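Local coordinates for lipoprotein (Clostridium difficile, PDB 4OTE) that probably binds methionine as the substrate-binding lipoprotein of an uptake system and is held here with selenomethionine in its pocket, at residues A[86-91]-A[234-239]; A[113-118]-A[137-142]. All coordinates share one frame; numbering follows the deposited sequence.

Contact 1 of 2, residues A[86-91]-A[234-239]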
ATOM      1  N   PRO A  86      -2.576   5.602   3.394  1.00 28.02           N
ATOM      2  CA  PRO A  86      -3.481   5.113   4.429  1.00 28.66           C
ATOM      3  C   PRO A  86      -4.598   4.265   3.839  1.00 28.51           C
ATOM      4  O   PRO A  86      -5.147   4.615   2.794  1.00 26.75           O
ATOM      5  CB  PRO A  86      -4.062   6.396   5.034  1.00 29.96           C
ATOM      6  CG  PRO A  86      -3.093   7.468   4.700  1.00 29.81           C
ATOM      7  CD  PRO A  86      -2.469   7.072   3.399  1.00 28.24           C
ATOM      8  N   ALA A  87      -4.910   3.152   4.497  1.00 28.90           N
ATOM      9  CA  ALA A  87      -6.038   2.319   4.104  1.00 28.92           C
ATOM     10  C   ALA A  87      -7.313   3.146   4.163  1.00 28.35           C
ATOM     11  O   ALA A  87      -7.511   3.921   5.093  1.00 30.19           O
ATOM     12  CB  ALA A  87      -6.154   1.108   5.019  1.00 29.72           C
ATOM     13  N   ILE A  88      -8.158   2.992   3.155  1.00 29.18           N
ATOM     14  CA  ILE A  88      -9.420   3.709   3.091  1.00 30.75           C
ATOM     15  C   ILE A  88     -10.560   2.703   3.055  1.00 30.39           C
ATOM     16  O   ILE A  88     -10.498   1.707   2.329  1.00 31.11           O
ATOM     17  CB  ILE A  88      -9.476   4.650   1.867  1.00 31.40           C
ATOM     18  CG1 ILE A  88      -8.481   5.800   2.060  1.00 31.25           C
ATOM     19  CG2 ILE A  88     -10.889   5.206   1.676  1.00 32.90           C
ATOM     20  CD1 ILE A  88      -8.248   6.633   0.819  1.00 31.79           C
ATOM     21  N   LEU A  89     -11.584   2.960   3.863  1.00 30.24           N
ATOM     22  CA  LEU A  89     -12.784   2.141   3.890  1.00 30.65           C
ATOM     23  C   LEU A  89     -13.773   2.738   2.893  1.00 31.56           C
ATOM     24  O   LEU A  89     -14.183   3.891   3.040  1.00 31.94           O
ATOM     25  CB  LEU A  89     -13.377   2.113   5.304  1.00 31.17           C
ATOM     26  CG  LEU A  89     -14.578   1.194   5.575  1.00 32.22           C
ATOM     27  CD1 LEU A  89     -14.233  -0.262   5.319  1.00 32.32           C
ATOM     28  CD2 LEU A  89     -15.080   1.376   7.001  1.00 32.97           C
ATOM     29  N   TYR A  90     -14.119   1.958   1.868  1.00 32.70           N
ATOM     30  CA  TYR A  90     -15.019   2.396   0.803  1.00 33.78           C
ATOM     31  C   TYR A  90     -16.394   1.768   0.979  1.00 36.25           C
ATOM     32  O   TYR A  90     -16.525   0.709   1.589  1.00 35.73           O
ATOM     33  CB  TYR A  90     -14.468   1.999  -0.569  1.00 33.09           C
ATOM     34  CG  TYR A  90     -13.186   2.695  -0.957  1.00 32.24           C
ATOM     35  CD1 TYR A  90     -11.953   2.177  -0.579  1.00 31.89           C
ATOM     36  CD2 TYR A  90     -13.202   3.860  -1.717  1.00 31.27           C
ATOM     37  CE1 TYR A  90     -10.774   2.802  -0.937  1.00 31.38           C
ATOM     38  CE2 TYR A  90     -12.026   4.494  -2.080  1.00 31.23           C
ATOM     39  CZ  TYR A  90     -10.812   3.960  -1.689  1.00 30.71           C
ATOM     40  OH  TYR A  90      -9.633   4.576  -2.039  1.00 28.75           O
ATOM     41  N   SER A  91     -17.411   2.421   0.427  1.00 37.62           N
ATOM     42  CA  SER A  91     -18.779   1.926   0.505  1.00 40.40           C
ATOM     43  C   SER A  91     -19.645   2.545  -0.587  1.00 42.26           C
ATOM     44  O   SER A  91     -19.527   3.737  -0.872  1.00 41.64           O
ATOM     45  CB  SER A  91     -19.375   2.232   1.882  1.00 41.53           C
ATOM     46  OG  SER A  91     -20.699   1.737   2.001  1.00 42.02           O
ATOM     47  N   LYS A 234      -3.568  14.272  -3.948  1.00 43.91           N
ATOM     48  CA  LYS A 234      -4.280  15.203  -3.077  1.00 45.42           C
ATOM     49  C   LYS A 234      -4.915  14.516  -1.870  1.00 43.26           C
ATOM     50  O   LYS A 234      -6.121  14.264  -1.856  1.00 43.01           O
ATOM     51  CB  LYS A 234      -5.359  15.941  -3.876  1.00 48.97           C
ATOM     52  N   GLY A 235      -4.092  14.188  -0.877  1.00 41.13           N
ATOM     53  CA  GLY A 235      -4.587  13.724   0.417  1.00 42.55           C
ATOM     54  C   GLY A 235      -4.550  12.230   0.668  1.00 41.96           C
ATOM     55  O   GLY A 235      -4.430  11.815   1.817  1.00 47.30           O
ATOM     56  N   ILE A 236      -4.656  11.417  -0.384  1.00 39.93           N
ATOM     57  CA  ILE A 236      -4.692   9.952  -0.210  1.00 38.38           C
ATOM     58  C   ILE A 236      -3.312   9.295  -0.251  1.00 34.08           C
ATOM     59  O   ILE A 236      -3.148   8.186   0.246  1.00 36.36           O
ATOM     60  CB  ILE A 236      -5.658   9.248  -1.203  1.00 42.03           C
ATOM     61  CG1 ILE A 236      -5.166   9.337  -2.650  1.00 44.88           C
ATOM     62  CG2 ILE A 236      -7.055   9.845  -1.088  1.00 45.53           C
ATOM     63  CD1 ILE A 236      -5.909   8.410  -3.588  1.00 48.20           C
ATOM     64  N   VAL A 237      -2.332   9.965  -0.849  1.00 31.16           N
ATOM     65  CA  VAL A 237      -0.932   9.554  -0.741  1.00 28.51           C
ATOM     66  C   VAL A 237      -0.171  10.731  -0.136  1.00 27.24           C
ATOM     67  O   VAL A 237      -0.146  11.802  -0.719  1.00 26.31           O
ATOM     68  CB  VAL A 237      -0.333   9.170  -2.109  1.00 27.70           C
ATOM     69  CG1 VAL A 237       1.111   8.708  -1.955  1.00 27.02           C
ATOM     70  CG2 VAL A 237      -1.172   8.087  -2.774  1.00 27.73           C
ATOM     71  N   ILE A 238       0.423  10.534   1.039  1.00 27.02           N
ATOM     72  CA  ILE A 238       1.059  11.633   1.773  1.00 27.69           C
ATOM     73  C   ILE A 238       2.570  11.436   1.851  1.00 26.83           C
ATOM     74  O   ILE A 238       3.026  10.438   2.401  1.00 24.79           O
ATOM     75  CB  ILE A 238       0.508  11.773   3.209  1.00 28.31           C
ATOM     76  CG1 ILE A 238      -1.020  11.938   3.191  1.00 29.76           C
ATOM     77  CG2 ILE A 238       1.158  12.959   3.917  1.00 29.42           C
ATOM     78  CD1 ILE A 238      -1.786  10.637   3.202  1.00 30.51           C
ATOM     79  N   PRO A 239       3.351  12.397   1.318  1.00 29.41           N
ATOM     80  CA  PRO A 239       4.816  12.314   1.389  1.00 30.22           C
ATOM     81  C   PRO A 239       5.337  12.289   2.824  1.00 30.91           C
ATOM     82  O   PRO A 239       4.753  12.925   3.697  1.00 30.50           O
ATOM     83  CB  PRO A 239       5.285  13.604   0.700  1.00 30.38           C
ATOM     84  CG  PRO A 239       4.120  14.082  -0.093  1.00 30.14           C
ATOM     85  CD  PRO A 239       2.904  13.637   0.654  1.00 29.40           C
TER

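Contact 2 of 2, residues A[113-118]-A[137-142]. With ACT (acetate ion), chain S.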
ATOM      1  N   SER A 113      -1.627  -9.818   8.225  1.00 49.35           N
ATOM      2  CA  SER A 113      -1.198  -8.513   8.737  1.00 47.23           C
ATOM      3  C   SER A 113      -2.192  -7.403   8.396  1.00 44.81           C
ATOM      4  O   SER A 113      -2.542  -6.600   9.261  1.00 44.33           O
ATOM      5  CB  SER A 113       0.189  -8.158   8.207  1.00 46.77           C
ATOM      6  OG  SER A 113       1.129  -9.138   8.603  1.00 51.05           O
ATOM      7  N   SER A 114      -2.643  -7.366   7.141  1.00 44.16           N
ATOM      8  CA  SER A 114      -3.648  -6.393   6.693  1.00 43.21           C
ATOM      9  C   SER A 114      -4.976  -6.581   7.424  1.00 44.37           C
ATOM     10  O   SER A 114      -5.592  -5.612   7.865  1.00 44.58           O
ATOM     11  CB  SER A 114      -3.887  -6.508   5.185  1.00 44.13           C
ATOM     12  OG  SER A 114      -2.673  -6.399   4.457  1.00 48.41           O
ATOM     13  N   CYS A 115      -5.409  -7.836   7.533  1.00 45.06           N
ATOM     14  CA  CYS A 115      -6.629  -8.190   8.252  1.00 46.47           C
ATOM     15  C   CYS A 115      -6.573  -7.699   9.698  1.00 46.72           C
ATOM     16  O   CYS A 115      -7.463  -6.981  10.156  1.00 44.88           O
ATOM     17  CB  CYS A 115      -6.822  -9.704   8.230  1.00 48.53           C
ATOM     18  SG  CYS A 115      -8.270 -10.299   9.132  1.00 52.80           S
ATOM     19  N   SER A 116      -5.514  -8.090  10.401  1.00 45.22           N
ATOM     20  CA  SER A 116      -5.290  -7.678  11.785  1.00 46.06           C
ATOM     21  C   SER A 116      -5.295  -6.152  11.936  1.00 45.14           C
ATOM     22  O   SER A 116      -5.920  -5.601  12.848  1.00 43.42           O
ATOM     23  CB  SER A 116      -3.958  -8.250  12.279  1.00 46.33           C
ATOM     24  OG  SER A 116      -3.641  -7.781  13.573  1.00 47.17           O
ATOM     25  N   LYS A 117      -4.595  -5.478  11.032  1.00 44.36           N
ATOM     26  CA  LYS A 117      -4.491  -4.024  11.059  1.00 45.07           C
ATOM     27  C   LYS A 117      -5.843  -3.350  10.798  1.00 42.06           C
ATOM     28  O   LYS A 117      -6.189  -2.358  11.444  1.00 39.46           O
ATOM     29  CB  LYS A 117      -3.459  -3.576  10.032  1.00 46.89           C
ATOM     30  CG  LYS A 117      -3.123  -2.100  10.080  1.00 51.94           C
ATOM     31  CD  LYS A 117      -1.762  -1.812   9.463  1.00 55.97           C
ATOM     32  CE  LYS A 117      -1.632  -2.371   8.055  1.00 56.66           C
ATOM     33  NZ  LYS A 117      -0.271  -2.139   7.513  1.00 57.98           N
ATOM     34  N   ASN A 118      -6.603  -3.900   9.855  1.00 41.55           N
ATOM     35  CA  ASN A 118      -7.949  -3.411   9.563  1.00 42.00           C
ATOM     36  C   ASN A 118      -8.909  -3.560  10.741  1.00 43.06           C
ATOM     37  O   ASN A 118      -9.722  -2.666  10.999  1.00 42.53           O
ATOM     38  CB  ASN A 118      -8.523  -4.117   8.329  1.00 42.37           C
ATOM     39  CG  ASN A 118      -7.921  -3.610   7.029  1.00 44.23           C
ATOM     40  OD1 ASN A 118      -7.285  -2.554   6.986  1.00 46.07           O
ATOM     41  ND2 ASN A 118      -8.136  -4.354   5.957  1.00 47.11           N
ATOM     42  N   VAL A 137      -4.424 -10.223  15.136  1.00 62.23           N
ATOM     43  CA  VAL A 137      -5.803 -10.572  15.467  1.00 60.12           C
ATOM     44  C   VAL A 137      -6.580 -10.950  14.211  1.00 57.09           C
ATOM     45  O   VAL A 137      -6.249 -10.516  13.106  1.00 55.03           O
ATOM     46  CB  VAL A 137      -6.532  -9.432  16.214  1.00 61.51           C
ATOM     47  CG1 VAL A 137      -5.871  -9.175  17.561  1.00 63.50           C
ATOM     48  CG2 VAL A 137      -6.585  -8.152  15.387  1.00 57.68           C
ATOM     49  N   SER A 138      -7.611 -11.768  14.401  1.00 56.55           N
ATOM     50  CA  SER A 138      -8.500 -12.192  13.325  1.00 56.26           C
ATOM     51  C   SER A 138      -9.951 -12.029  13.800  1.00 56.11           C
ATOM     52  O   SER A 138     -10.183 -11.788  14.988  1.00 55.98           O
ATOM     53  CB  SER A 138      -8.209 -13.650  12.959  1.00 58.37           C
ATOM     54  OG  SER A 138      -8.643 -14.537  13.980  1.00 61.81           O
ATOM     55  N   PRO A 139     -10.930 -12.151  12.881  1.00 55.30           N
ATOM     56  CA  PRO A 139     -12.346 -12.046  13.272  1.00 57.68           C
ATOM     57  C   PRO A 139     -12.780 -13.027  14.379  1.00 60.83           C
ATOM     58  O   PRO A 139     -13.752 -12.763  15.087  1.00 60.85           O
ATOM     59  CB  PRO A 139     -13.092 -12.344  11.968  1.00 57.33           C
ATOM     60  CG  PRO A 139     -12.141 -11.963  10.889  1.00 55.41           C
ATOM     61  CD  PRO A 139     -10.774 -12.279  11.419  1.00 54.70           C
ATOM     62  N   LYS A 140     -12.064 -14.145  14.512  1.00 63.30           N
ATOM     63  CA  LYS A 140     -12.281 -15.091  15.608  1.00 64.93           C
ATOM     64  C   LYS A 140     -11.998 -14.480  16.987  1.00 65.48           C
ATOM     65  O   LYS A 140     -12.552 -14.928  17.991  1.00 67.49           O
ATOM     66  CB  LYS A 140     -11.406 -16.333  15.413  1.00 64.70           C
ATOM     67  N   ASP A 141     -11.147 -13.454  17.029  1.00 62.75           N
ATOM     68  CA  ASP A 141     -10.686 -12.862  18.289  1.00 63.48           C
ATOM     69  C   ASP A 141     -11.504 -11.651  18.746  1.00 62.69           C
ATOM     70  O   ASP A 141     -11.159 -11.012  19.738  1.00 61.82           O
ATOM     71  CB  ASP A 141      -9.217 -12.455  18.154  1.00 62.92           C
ATOM     72  CG  ASP A 141      -8.349 -13.576  17.617  1.00 64.70           C
ATOM     73  OD1 ASP A 141      -8.514 -14.726  18.081  1.00 67.61           O
ATOM     74  OD2 ASP A 141      -7.510 -13.311  16.728  1.00 62.73           O
ATOM     75  N   ILE A 142     -12.582 -11.335  18.033  1.00 62.74           N
ATOM     76  CA  ILE A 142     -13.419 -10.189  18.388  1.00 64.15           C
ATOM     77  C   ILE A 142     -14.160 -10.464  19.693  1.00 69.07           C
ATOM     78  O   ILE A 142     -14.936 -11.415  19.784  1.00 72.11           O
ATOM     79  CB  ILE A 142     -14.428  -9.852  17.267  1.00 62.63           C
ATOM     80  CG1 ILE A 142     -13.683  -9.317  16.036  1.00 59.22           C
ATOM     81  CG2 ILE A 142     -15.454  -8.831  17.750  1.00 62.03           C
ATOM     82  CD1 ILE A 142     -14.521  -9.266  14.777  1.00 57.40           C
TER
HETATM   83  C   ACT S 317      -1.252  -0.625   4.412  1.00 41.22           C
HETATM   84  O   ACT S 317      -2.296  -0.292   3.808  1.00 45.71           O
HETATM   85  OXT ACT S 317      -0.575  -1.629   4.099  1.00 42.32           O
HETATM   86  CH3 ACT S 317      -0.796   0.220   5.552  1.00 38.20           C

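Contact 1 of 2, residues A[86-91]-A[234-239]
Pro86 and Ile238 meet at about a right angle: the delta methyl of Ile238 sits against the CG–CD edge of the proline ring, with Ile238 CD1 3.6 Å from Pro86 CD and 3.7 Å from Pro86 CG. The isoleucine reaches it by a bend in its chain, chi2 88°, which brings CD1 up to the proline although the bond from CA to CB does not aim there. The ring also touches the other backbone, Pro86 CD lying 3.4 Å from Ile236 O.

A second pair, Ile88 and Ile236, crosses at a similar angle and touches by methyl groups. Ile88 points toward the 234-239 segment, and its chain is extended at chi2 (169°), which carries CD1 out as the foremost atom to meet Ile236; it comes 3.9 Å from Ile236 CG2 and 4.2 Å from Ile236 CB. Ile88 CG2 takes another direction and lies 3.5 Å above one face of the Tyr90 ring in its own strand, offset toward the rim.

Pro86 leads into strand 88-90, which runs between strands 168-171 and 187-190 in the five-stranded sheet. The 234-239 segment leaves helix 223-233, turns through Gly235 and enters strand 238-239, which pairs with strand 76-84 of the other sheet. Ile193 touches both Pro86 and Ile238 and so extends the apolar patch, while the bound selenomethionine is about 7 Å from the Pro86 side chain.

No hydrogen bond joins the two segments, and about 160 Å² is buried in all. Methyls and a proline ring meeting without directional bonds imply a small apolar seam between the two lobes, consistent with surfaces able to shift slightly against each other.

Contact 2 of 2, residues A[113-118]-A[137-142]
The hydroxyl of Ser116 receives the backbone N-H of Val137, the hydrogen bond that joins segments 113-118 and 137-142. Ser116 OG and Val137 N are 3.0 Å apart and the bond is nearly straight, 172° at the hydrogen. Ser116 carries OG anti to its own backbone N (chi1 175°), which directs the oxygen outward from the helix to the loop. A weaker CA-H...O contact runs beside it, Ser116 CA lying 3.3 Å from Val137 O, so that N-H and carbonyl of one residue both lean on the same serine.

The packing around this bond is van der Waals: Val137 CG2 lies 3.5 Å from Ser116 OG, and one residue earlier in the helix Cys115 SG makes the apolar contact, 3.9 Å from Pro139 CD. Leu119 and Phe151 also pack on Pro139, with Glu153 of strand 150-154 as a neighbour.

Within the loop, polar bonds hold its shape. Asp141 OD2 accepts Ser138 N at 2.8 Å and also the Ser138 hydroxyl, both from one face of the carboxylate; the hydroxyl comes in from well above the plane, 66° out of it.

The bond from Ser138 N to Asp141 is the half of a capping box in which the third residue of the turn reaches back to the N-H before it, here on the 3-10 turn 139-141; Asp141 N in return bonds Ser138 O. The Ser116–Val137 bond and the Cys115–Pro139 contact seat the connection to strand 150-154 on helix 112-124, in the alpha/beta lobe built on the five-stranded sheet of a periplasmic-binding-protein fold.

From the N terminus the chain first builds most of the larger sheet, and strand 76-84 then leads to Pro86 and strand 88-90, where contact 1 begins. The chain goes on through strand 105-109 into helix 112-124, and contact 2 closes a short loop when residues 137-142 return to that helix, 19 residues after residue 118. Only after strands 150-154, 168-171, 187-190 and 199-204 and the last helices does 234-239 close contact 1, with 142 residues in between. Contact 2 is thus local and lies wholly within the longer loop of contact 1. It fastens the helix-to-strand connection to the helix within one lobe, whereas contact 1 joins the two sheets near the C terminus; their centres are 20 Å apart.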